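Local structure of 16S rRNA processing protein (Pseudomonas aeruginosa, 2F1L) at residues 28-32 and 33-37; 45-48 and 49-53. The protein probably serves as an accessory factor in the final step of 30S ribosomal subunit assembly, needed for efficient processing of 16S rRNA. One frame throughout, in Å; residues are numbered along the deposited sequence.

Interaction 1: 28-32 and 33-37; sequences SVYGI and RGEVK
Tyr30 N gives a straight bond of 3.0 Å to Glu35 O. Next along, Lys37 N reaches Ser28 O at 2.9 Å with an N-H...O angle of 173°, while the return bond from Ser28 N to Lys37 O is weak. Toward the turn a water takes over from direct pairing. It donates to Tyr30 O at 2.7 Å and accepts from the backbone N of both Arg33 and Glu35.

The side chains meet on one face. There Tyr30 and Glu35 run side by side in the same direction, ring and carboxylate planes 16° apart, with Glu35 OE1 4.0 Å from Tyr30 CD2. With CG opposite the backbone N (chi1 -174°), the Tyr30 ring extends alongside Glu35; it also stacks with His73. Farther along this face, Ser28 CB rests 4.0 Å from Lys37 CB. Val29 and Val36 diverge onto the other face, where both touch Ala90 of helix 87-91.

Gly31 and Gly34, both at positive phi, help bring the chain round. The whole is an antiparallel beta hairpin with a water-bridged turn, part of the RimM N-terminal domain.

Interaction 2: 45-48 and 49-53; sequences LDNL and LDYRR. With GOL (glycerol), chain F.
A short 3-10 turn, residues 47-50, carries this contact in the loop that leads from strand 35-40 to strand 53-58 of the RimM N-terminal domain. Three successive i to i+3 backbone bonds define it. Leu49 N donates to Asp46 O at 3.0 Å, Asp50 N to Asn47 O at 2.9 Å and Tyr51 N to Leu48 O at 3.2 Å.

The turn has a greasy side and a polar one. Leu48 is buried, and its side chain meets Ile23, Val38 and Leu77 of the domain's sheet. Leu49 also touches Leu77, while its CB sits 3.4 Å from Asp46 O and so packs back against the start of the turn. The Tyr51 ring reaches back over the turn: Leu48 O lies at the edge of the ring, in the ring plane, and Asn47 O is 3.6 Å from Tyr51 CD2. The ring then crosses the Asn47 amide at a steep 78° between planes, and its outer contacts include Leu105 and Pro106.

On the polar side, the carboxylates of Asp46 and Asp50 both bind one glycerol, probably left from the crystallisation liquor. Asp46 OD1 accepts from its O1, while Asp46 OD2 is taken by Ser171 OG. The glycerol is also bonded to Ile172 N and Tyr113 OH, so it bridges this turn to later parts of the chain. A water ties the same side together, donating to Asp46 O and, at 2.8 Å, to Asp50 OD1. The other oxygen of that carboxylate, Asp50 OD2, accepts from glycerol O2 at 2.7 Å.

Overall arrangement
Following the chain from the N terminus, strand 20-27 leads to a corner at Ser28, and interaction 1 closes the first tight loop, a hairpin between strands 29-30 and 35-40. Strand 35-40 then carries the chain into the loop where interaction 2 forms its short turn ahead of strand 53-58. The two contacts follow in series, neither nested nor crossed, with centres about 17 Å apart and nearest atoms about 8 Å apart. Interaction 1 meets helix 87-91 at the rim of the antiparallel sheet. Segment 45-53 packs on that sheet too, and backbone bonds from Leu45 and Asp46 to Val169 and Leu170 join it to strand 169-173 of the second sheet.

Interaction 1: 28-32 and 33-37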
ATOM      1  N   SER A  28       2.074  16.232 -14.592  1.00 30.99           N
ATOM      2  CA  SER A  28       2.866  17.406 -14.811  1.00 30.80           C
ATOM      3  C   SER A  28       3.879  17.102 -15.897  1.00 31.80           C
ATOM      4  O   SER A  28       3.807  16.059 -16.537  1.00 32.94           O
ATOM      5  CB  SER A  28       3.627  17.703 -13.508  1.00 32.32           C
ATOM      6  OG  SER A  28       4.321  18.928 -13.617  1.00 32.74           O
ATOM      7  N   VAL A  29       4.867  17.976 -16.047  1.00 32.29           N
ATOM      8  CA  VAL A  29       5.922  17.758 -16.998  1.00 34.29           C
ATOM      9  C   VAL A  29       7.152  17.427 -16.225  1.00 34.48           C
ATOM     10  O   VAL A  29       7.184  17.676 -15.074  1.00 35.49           O
ATOM     11  CB  VAL A  29       6.170  18.972 -17.891  1.00 35.27           C
ATOM     12  CG1 VAL A  29       4.935  19.208 -18.797  1.00 34.32           C
ATOM     13  CG2 VAL A  29       6.514  20.198 -17.059  1.00 34.10           C
ATOM     14  N   TYR A  30       8.142  16.810 -16.870  1.00 37.02           N
ATOM     15  CA  TYR A  30       9.418  16.545 -16.238  1.00 35.88           C
ATOM     16  C   TYR A  30      10.477  16.981 -17.209  1.00 33.02           C
ATOM     17  O   TYR A  30      10.578  16.449 -18.312  1.00 27.79           O
ATOM     18  CB  TYR A  30       9.558  15.062 -15.953  1.00 38.14           C
ATOM     19  CG  TYR A  30      10.784  14.754 -15.168  1.00 37.97           C
ATOM     20  CD1 TYR A  30      10.783  14.889 -13.805  1.00 38.85           C
ATOM     21  CD2 TYR A  30      11.953  14.341 -15.793  1.00 39.91           C
ATOM     22  CE1 TYR A  30      11.910  14.634 -13.062  1.00 41.46           C
ATOM     23  CE2 TYR A  30      13.106  14.091 -15.056  1.00 33.71           C
ATOM     24  CZ  TYR A  30      13.071  14.247 -13.683  1.00 38.47           C
ATOM     25  OH  TYR A  30      14.185  13.992 -12.901  1.00 44.88           O
ATOM     26  N   GLY A  31      11.259  17.969 -16.806  1.00 32.36           N
ATOM     27  CA  GLY A  31      12.335  18.455 -17.668  1.00 32.80           C
ATOM     28  C   GLY A  31      11.774  19.248 -18.828  1.00 33.80           C
ATOM     29  O   GLY A  31      10.596  19.592 -18.867  1.00 32.48           O
ATOM     30  N   ILE A  32      12.616  19.534 -19.795  1.00 35.04           N
ATOM     31  CA  ILE A  32      12.258  20.481 -20.821  1.00 35.13           C
ATOM     32  C   ILE A  32      12.310  19.875 -22.218  1.00 35.06           C
ATOM     33  O   ILE A  32      12.216  20.586 -23.202  1.00 36.73           O
ATOM     34  CB  ILE A  32      13.213  21.709 -20.765  1.00 34.90           C
ATOM     35  CG1 ILE A  32      14.613  21.308 -21.165  1.00 32.01           C
ATOM     36  CG2 ILE A  32      13.245  22.356 -19.370  1.00 31.66           C
ATOM     37  CD1 ILE A  32      15.407  22.471 -21.556  1.00 41.76           C
ATOM     38  N   ARG A  33      12.493  18.571 -22.301  1.00 33.85           N
ATOM     39  CA  ARG A  33      12.642  17.900 -23.578  1.00 35.84           C
ATOM     40  C   ARG A  33      11.384  17.083 -23.917  1.00 35.96           C
ATOM     41  O   ARG A  33      11.380  16.265 -24.857  1.00 35.88           O
ATOM     42  CB  ARG A  33      13.902  17.036 -23.531  1.00 36.82           C
ATOM     43  CG  ARG A  33      15.187  17.893 -23.401  1.00 37.15           C
ATOM     44  CD  ARG A  33      16.457  17.022 -23.341  1.00 39.28           C
ATOM     45  NE  ARG A  33      17.725  17.769 -23.407  1.00 46.81           N
ATOM     46  CZ  ARG A  33      18.115  18.576 -24.415  1.00 47.08           C
ATOM     47  NH1 ARG A  33      17.340  18.813 -25.476  1.00 47.33           N
ATOM     48  NH2 ARG A  33      19.293  19.197 -24.357  1.00 41.91           N
ATOM     49  N   GLY A  34      10.328  17.308 -23.127  1.00 35.07           N
ATOM     50  CA  GLY A  34       9.013  16.776 -23.411  1.00 36.07           C
ATOM     51  C   GLY A  34       8.546  15.565 -22.633  1.00 34.65           C
ATOM     52  O   GLY A  34       7.453  15.048 -22.901  1.00 31.42           O
ATOM     53  N   GLU A  35       9.349  15.102 -21.679  1.00 34.73           N
ATOM     54  CA  GLU A  35       8.883  14.022 -20.805  1.00 33.77           C
ATOM     55  C   GLU A  35       7.788  14.542 -19.899  1.00 33.61           C
ATOM     56  O   GLU A  35       7.684  15.764 -19.633  1.00 30.63           O
ATOM     57  CB  GLU A  35      10.021  13.404 -19.995  1.00 32.11           C
ATOM     58  CG  GLU A  35      11.025  12.652 -20.918  1.00 41.49           C
ATOM     59  CD  GLU A  35      12.195  11.971 -20.198  1.00 36.59           C
ATOM     60  OE1 GLU A  35      12.224  11.909 -18.951  1.00 45.57           O
ATOM     61  OE2 GLU A  35      13.085  11.461 -20.895  1.00 56.31           O
ATOM     62  N   VAL A  36       6.964  13.600 -19.433  1.00 31.68           N
ATOM     63  CA  VAL A  36       5.899  13.910 -18.504  1.00 30.77           C
ATOM     64  C   VAL A  36       6.126  13.191 -17.155  1.00 33.05           C
ATOM     65  O   VAL A  36       6.825  12.164 -17.060  1.00 33.42           O
ATOM     66  CB  VAL A  36       4.525  13.525 -19.082  1.00 30.16           C
ATOM     67  CG1 VAL A  36       4.166  14.391 -20.278  1.00 32.36           C
ATOM     68  CG2 VAL A  36       4.471  12.057 -19.495  1.00 32.32           C
ATOM     69  N   LYS A  37       5.520  13.746 -16.113  1.00 33.70           N
ATOM     70  CA  LYS A  37       5.582  13.193 -14.784  1.00 33.87           C
ATOM     71  C   LYS A  37       4.262  12.454 -14.564  1.00 31.39           C
ATOM     72  O   LYS A  37       3.191  12.936 -14.902  1.00 31.30           O
ATOM     73  CB  LYS A  37       5.769  14.306 -13.781  1.00 36.23           C
ATOM     74  CG  LYS A  37       6.149  13.866 -12.380  1.00 36.18           C
ATOM     75  CD  LYS A  37       5.637  14.867 -11.365  1.00 43.51           C
ATOM     76  CE  LYS A  37       6.603  15.174 -10.217  1.00 51.08           C
ATOM     77  NZ  LYS A  37       5.768  15.778  -9.138  1.00 52.60           N
TER
HETATM   78  O   HOH W   1      11.968  16.126 -20.658  1.00 40.92           O

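Interaction 2: 45-48 and 49-53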
ATOM      1  N   LEU A  45       5.626  -0.844  -8.611  1.00 29.22           N
ATOM      2  CA  LEU A  45       5.464   0.510  -9.117  1.00 30.76           C
ATOM      3  C   LEU A  45       5.903   0.679 -10.580  1.00 31.60           C
ATOM      4  O   LEU A  45       5.300   1.461 -11.327  1.00 32.73           O
ATOM      5  CB  LEU A  45       6.226   1.505  -8.257  1.00 32.74           C
ATOM      6  CG  LEU A  45       5.830   2.986  -8.360  1.00 33.55           C
ATOM      7  CD1 LEU A  45       4.412   3.191  -7.962  1.00 37.26           C
ATOM      8  CD2 LEU A  45       6.734   3.802  -7.452  1.00 33.28           C
ATOM      9  N   ASP A  46       6.950  -0.029 -10.999  1.00 31.58           N
ATOM     10  CA  ASP A  46       7.565   0.291 -12.295  1.00 32.37           C
ATOM     11  C   ASP A  46       6.934  -0.461 -13.439  1.00 29.91           C
ATOM     12  O   ASP A  46       7.333  -0.323 -14.561  1.00 31.22           O
ATOM     13  CB  ASP A  46       9.084   0.065 -12.275  1.00 33.38           C
ATOM     14  CG  ASP A  46       9.459  -1.376 -12.187  1.00 31.69           C
ATOM     15  OD1 ASP A  46       8.540  -2.216 -12.150  1.00 34.72           O
ATOM     16  OD2 ASP A  46      10.677  -1.662 -12.115  1.00 34.28           O
ATOM     17  N   ASN A  47       5.921  -1.236 -13.126  1.00 30.30           N
ATOM     18  CA  ASN A  47       5.275  -2.087 -14.055  1.00 30.35           C
ATOM     19  C   ASN A  47       4.525  -1.318 -15.114  1.00 30.49           C
ATOM     20  O   ASN A  47       4.369  -1.774 -16.222  1.00 29.28           O
ATOM     21  CB  ASN A  47       4.324  -2.982 -13.281  1.00 33.07           C
ATOM     22  CG  ASN A  47       3.704  -4.026 -14.146  1.00 37.80           C
ATOM     23  OD1 ASN A  47       4.416  -4.760 -14.799  1.00 39.61           O
ATOM     24  ND2 ASN A  47       2.368  -4.081 -14.190  1.00 35.18           N
ATOM     25  N   LEU A  48       4.071  -0.126 -14.766  1.00 32.94           N
ATOM     26  CA  LEU A  48       3.538   0.798 -15.748  1.00 32.53           C
ATOM     27  C   LEU A  48       4.413   0.913 -17.005  1.00 30.68           C
ATOM     28  O   LEU A  48       3.898   1.046 -18.098  1.00 31.78           O
ATOM     29  CB  LEU A  48       3.364   2.168 -15.099  1.00 33.86           C
ATOM     30  CG  LEU A  48       2.853   3.304 -15.990  1.00 40.16           C
ATOM     31  CD1 LEU A  48       1.538   2.921 -16.552  1.00 49.13           C
ATOM     32  CD2 LEU A  48       2.681   4.538 -15.231  1.00 38.19           C
ATOM     33  N   LEU A  49       5.727   0.865 -16.855  1.00 32.23           N
ATOM     34  CA  LEU A  49       6.678   1.062 -17.993  1.00 31.26           C
ATOM     35  C   LEU A  49       6.669  -0.120 -18.961  1.00 30.29           C
ATOM     36  O   LEU A  49       7.204  -0.038 -20.066  1.00 28.45           O
ATOM     37  CB  LEU A  49       8.108   1.309 -17.491  1.00 28.95           C
ATOM     38  CG  LEU A  49       8.289   2.543 -16.562  1.00 36.26           C
ATOM     39  CD1 LEU A  49       9.723   2.691 -16.045  1.00 36.90           C
ATOM     40  CD2 LEU A  49       7.847   3.832 -17.266  1.00 25.27           C
ATOM     41  N   ASP A  50       6.030  -1.201 -18.547  1.00 29.61           N
ATOM     42  CA  ASP A  50       5.835  -2.363 -19.403  1.00 32.37           C
ATOM     43  C   ASP A  50       4.660  -2.265 -20.383  1.00 32.30           C
ATOM     44  O   ASP A  50       4.440  -3.176 -21.168  1.00 33.40           O
ATOM     45  CB  ASP A  50       5.626  -3.622 -18.525  1.00 36.06           C
ATOM     46  CG  ASP A  50       6.875  -4.005 -17.736  1.00 37.23           C
ATOM     47  OD1 ASP A  50       7.982  -3.578 -18.121  1.00 46.05           O
ATOM     48  OD2 ASP A  50       6.745  -4.712 -16.727  1.00 41.72           O
ATOM     49  N   TYR A  51       3.890  -1.191 -20.342  1.00 34.55           N
ATOM     50  CA  TYR A  51       2.760  -1.045 -21.249  1.00 34.86           C
ATOM     51  C   TYR A  51       3.120   0.010 -22.278  1.00 35.07           C
ATOM     52  O   TYR A  51       3.196   1.180 -21.927  1.00 36.19           O
ATOM     53  CB  TYR A  51       1.521  -0.623 -20.460  1.00 37.93           C
ATOM     54  CG  TYR A  51       1.044  -1.680 -19.505  1.00 40.19           C
ATOM     55  CD1 TYR A  51       0.294  -2.735 -19.960  1.00 33.49           C
ATOM     56  CD2 TYR A  51       1.382  -1.643 -18.159  1.00 36.39           C
ATOM     57  CE1 TYR A  51      -0.140  -3.719 -19.121  1.00 41.28           C
ATOM     58  CE2 TYR A  51       0.940  -2.637 -17.288  1.00 33.08           C
ATOM     59  CZ  TYR A  51       0.182  -3.686 -17.786  1.00 42.10           C
ATOM     60  OH  TYR A  51      -0.293  -4.714 -16.975  1.00 42.97           O
ATOM     61  N   ARG A  52       3.386  -0.403 -23.522  1.00 35.13           N
ATOM     62  CA  ARG A  52       3.816   0.519 -24.579  1.00 37.53           C
ATOM     63  C   ARG A  52       2.680   1.432 -25.096  1.00 34.80           C
ATOM     64  O   ARG A  52       2.926   2.534 -25.573  1.00 35.07           O
ATOM     65  CB  ARG A  52       4.468  -0.254 -25.742  1.00 34.74           C
ATOM     66  CG  ARG A  52       4.949   0.662 -26.898  1.00 47.77           C
ATOM     67  CD  ARG A  52       5.538  -0.103 -28.066  1.00 43.45           C
ATOM     68  NE  ARG A  52       6.511  -1.071 -27.572  1.00 49.25           N
ATOM     69  N   ARG A  53       1.443   0.963 -24.997  1.00 34.56           N
ATOM     70  CA  ARG A  53       0.319   1.601 -25.654  1.00 33.64           C
ATOM     71  C   ARG A  53      -0.638   2.128 -24.599  1.00 34.14           C
ATOM     72  O   ARG A  53      -1.385   1.373 -23.959  1.00 35.42           O
ATOM     73  CB  ARG A  53      -0.372   0.661 -26.647  1.00 30.03           C
ATOM     74  CG  ARG A  53       0.339   0.590 -28.000  1.00 32.14           C
ATOM     75  CD  ARG A  53      -0.383  -0.302 -29.029  1.00 34.96           C
ATOM     76  NE  ARG A  53      -0.990  -1.482 -28.415  1.00 40.59           N
TER
HETATM   77  C1  GOL F 180       9.443  -5.150 -13.158  1.00 88.13           C
HETATM   78  O1  GOL F 180       9.396  -5.018 -11.757  1.00 71.54           O
HETATM   79  C2  GOL F 180       8.275  -5.989 -13.648  1.00 92.11           C
HETATM   80  O2  GOL F 180       8.314  -6.151 -15.042  1.00 82.26           O
HETATM   81  C3  GOL F 180       6.967  -5.309 -13.295  1.00101.09           C
HETATM   82  O3  GOL F 180       6.035  -6.323 -12.975  1.00114.42           O
HETATM   83  O   HOH W   2       8.783  -2.434 -15.658  1.00 60.56           O